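Side-chain contact in chalcone-flavanone isomerase family protein (Arabidopsis thaliana, PDB 4DOO), which binds fatty acids, preferentially saturated ones, within a chalcone-isomerase fold in plastids and may take part in alpha-linolenic acid metabolism: residues G166-S170 with H171-R175. Sequence-based numbering, arbitrary orientation.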
ATOM      1  N   GLY A 166       9.896 -10.709  -8.032  1.00 29.12           N
ATOM      2  CA  GLY A 166      11.112  -9.923  -7.944  1.00 27.07           C
ATOM      3  C   GLY A 166      11.099  -8.907  -6.825  1.00 28.02           C
ATOM      4  O   GLY A 166      10.081  -8.706  -6.165  1.00 28.35           O
ATOM      5  N   SER A 167      12.242  -8.262  -6.615  1.00 24.76           N
ATOM      6  CA  SER A 167      12.371  -7.262  -5.571  1.00 26.22           C
ATOM      7  C   SER A 167      13.248  -6.114  -6.042  1.00 27.72           C
ATOM      8  O   SER A 167      14.017  -6.246  -6.999  1.00 29.35           O
ATOM      9  CB  SER A 167      13.002  -7.871  -4.315  1.00 26.99           C
ATOM     10  OG  SER A 167      12.317  -9.035  -3.890  1.00 34.06           O
ATOM     11  N   VAL A 168      13.120  -4.987  -5.353  1.00 26.55           N
ATOM     12  CA  VAL A 168      13.901  -3.792  -5.636  1.00 27.28           C
ATOM     13  C   VAL A 168      14.239  -3.167  -4.289  1.00 29.01           C
ATOM     14  O   VAL A 168      13.345  -2.817  -3.515  1.00 27.81           O
ATOM     15  CB  VAL A 168      13.105  -2.770  -6.492  1.00 26.54           C
ATOM     16  CG1 VAL A 168      13.919  -1.494  -6.677  1.00 27.55           C
ATOM     17  CG2 VAL A 168      12.771  -3.372  -7.856  1.00 28.17           C
ATOM     18  N   LYS A 169      15.530  -3.057  -3.997  1.00 29.81           N
ATOM     19  CA  LYS A 169      15.966  -2.462  -2.744  1.00 28.77           C
ATOM     20  C   LYS A 169      16.050  -0.961  -2.980  1.00 29.45           C
ATOM     21  O   LYS A 169      16.936  -0.486  -3.688  1.00 27.79           O
ATOM     22  CB  LYS A 169      17.334  -3.012  -2.333  1.00 32.25           C
ATOM     23  CG  LYS A 169      17.811  -2.494  -0.988  1.00 36.41           C
ATOM     24  CD  LYS A 169      19.186  -3.025  -0.634  1.00 40.82           C
ATOM     25  CE  LYS A 169      19.629  -2.480   0.712  1.00 42.71           C
ATOM     26  NZ  LYS A 169      18.653  -2.820   1.787  1.00 47.30           N
ATOM     27  N   SER A 170      15.114  -0.219  -2.398  1.00 29.20           N
ATOM     28  CA  SER A 170      15.084   1.228  -2.563  1.00 27.57           C
ATOM     29  C   SER A 170      14.156   1.874  -1.547  1.00 27.05           C
ATOM     30  O   SER A 170      12.947   1.649  -1.558  1.00 23.14           O
ATOM     31  CB  SER A 170      14.627   1.587  -3.984  1.00 27.61           C
ATOM     32  OG  SER A 170      14.347   2.976  -4.111  1.00 23.55           O
ATOM     33  N   HIS A 171      14.737   2.671  -0.660  1.00 26.03           N
ATOM     34  CA  HIS A 171      13.965   3.368   0.357  1.00 27.08           C
ATOM     35  C   HIS A 171      12.994   4.305  -0.360  1.00 23.40           C
ATOM     36  O   HIS A 171      11.833   4.441   0.028  1.00 19.27           O
ATOM     37  CB  HIS A 171      14.911   4.172   1.254  1.00 31.80           C
ATOM     38  CG  HIS A 171      14.250   4.764   2.457  1.00 39.49           C
ATOM     39  ND1 HIS A 171      13.235   5.693   2.371  1.00 44.61           N
ATOM     40  CD2 HIS A 171      14.466   4.566   3.779  1.00 42.63           C
ATOM     41  CE1 HIS A 171      12.854   6.041   3.588  1.00 45.04           C
ATOM     42  NE2 HIS A 171      13.587   5.372   4.460  1.00 46.81           N
ATOM     43  N   LEU A 172      13.478   4.938  -1.425  1.00 20.63           N
ATOM     44  CA  LEU A 172      12.664   5.867  -2.203  1.00 20.32           C
ATOM     45  C   LEU A 172      11.432   5.198  -2.817  1.00 18.49           C
ATOM     46  O   LEU A 172      10.314   5.705  -2.694  1.00 17.75           O
ATOM     47  CB  LEU A 172      13.513   6.500  -3.309  1.00 19.78           C
ATOM     48  CG  LEU A 172      12.778   7.422  -4.281  1.00 22.46           C
ATOM     49  CD1 LEU A 172      12.129   8.564  -3.517  1.00 23.49           C
ATOM     50  CD2 LEU A 172      13.765   7.955  -5.314  1.00 24.03           C
ATOM     51  N   LEU A 173      11.640   4.068  -3.481  1.00 16.71           N
ATOM     52  CA  LEU A 173      10.532   3.349  -4.105  1.00 19.47           C
ATOM     53  C   LEU A 173       9.509   2.889  -3.066  1.00 17.43           C
ATOM     54  O   LEU A 173       8.306   3.040  -3.267  1.00 17.40           O
ATOM     55  CB  LEU A 173      11.049   2.140  -4.888  1.00 17.27           C
ATOM     56  CG  LEU A 173       9.992   1.359  -5.677  1.00 18.29           C
ATOM     57  CD1 LEU A 173       9.293   2.280  -6.668  1.00 21.11           C
ATOM     58  CD2 LEU A 173      10.659   0.204  -6.410  1.00 22.97           C
ATOM     59  N   CYS A 174       9.986   2.331  -1.955  1.00 20.19           N
ATOM     60  CA  CYS A 174       9.077   1.870  -0.908  1.00 21.08           C
ATOM     61  C   CYS A 174       8.207   3.013  -0.415  1.00 21.89           C
ATOM     62  O   CYS A 174       6.988   2.884  -0.316  1.00 19.16           O
ATOM     63  CB  CYS A 174       9.855   1.286   0.272  1.00 24.92           C
ATOM     64  SG  CYS A 174      10.548  -0.340  -0.037  1.00 25.98           S
ATOM     65  N   ARG A 175       8.848   4.138  -0.116  1.00 20.11           N
ATOM     66  CA  ARG A 175       8.158   5.325   0.372  1.00 21.31           C
ATOM     67  C   ARG A 175       7.128   5.828  -0.635  1.00 19.53           C
ATOM     68  O   ARG A 175       5.993   6.147  -0.273  1.00 20.86           O
ATOM     69  CB  ARG A 175       9.182   6.428   0.638  1.00 22.65           C
ATOM     70  CG  ARG A 175       8.659   7.599   1.424  1.00 31.61           C
ATOM     71  CD  ARG A 175       8.333   7.183   2.844  1.00 38.57           C
ATOM     72  NE  ARG A 175       8.277   8.337   3.730  1.00 45.43           N
ATOM     73  CZ  ARG A 175       7.436   9.354   3.584  1.00 47.41           C
ATOM     74  NH1 ARG A 175       6.562   9.370   2.586  1.00 49.57           N
ATOM     75  NH2 ARG A 175       7.479  10.363   4.435  1.00 49.83           N
TER
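Of the His171 side chain, CB is the atom that approaches Ser170, with His171 CB 3.7 Å from Ser170 C; the imidazole points away from 166-170 and stacks on the ring of His154. At Leu172 the touch is again made by CB, 3.7 Å from Ser170 OG, while the branched end leads off toward Leu115, Phe118 and Leu126. Leu173 makes two kinds of contact. Its backbone N donates to Ser170 OG over 3.0 Å, and an N-H...O angle of 168° makes this a nearly straight bond. Ser170 thereby serves as N-cap of helix 171-182: with OG anti to its own backbone N (chi1 169°), the hydroxyl is swung forward beside the carbonyl carbon and over the first turn, where it accepts from a first-turn amide N-H, the usual role of an N-cap side chain. The cap marks the turn from strand 163-169, at one edge of the antiparallel sheet of the chalcone-isomerase fold, into the helix packed over that sheet. The Leu173 side chain reaches back to the strand, CD2 resting 3.7 Å from Val168 CG1, and the two side chains cross at about a right angle; Leu156 and Val111 also touch this buried leucine. Cys174 N donates to Ser170 O at 3.1 Å, the donor tilted 23° from the carbonyl plane. Ser170 thus gives the first turn two acceptors, OG and O. The Arg175 side chain leads away to a salt bridge with Asp78.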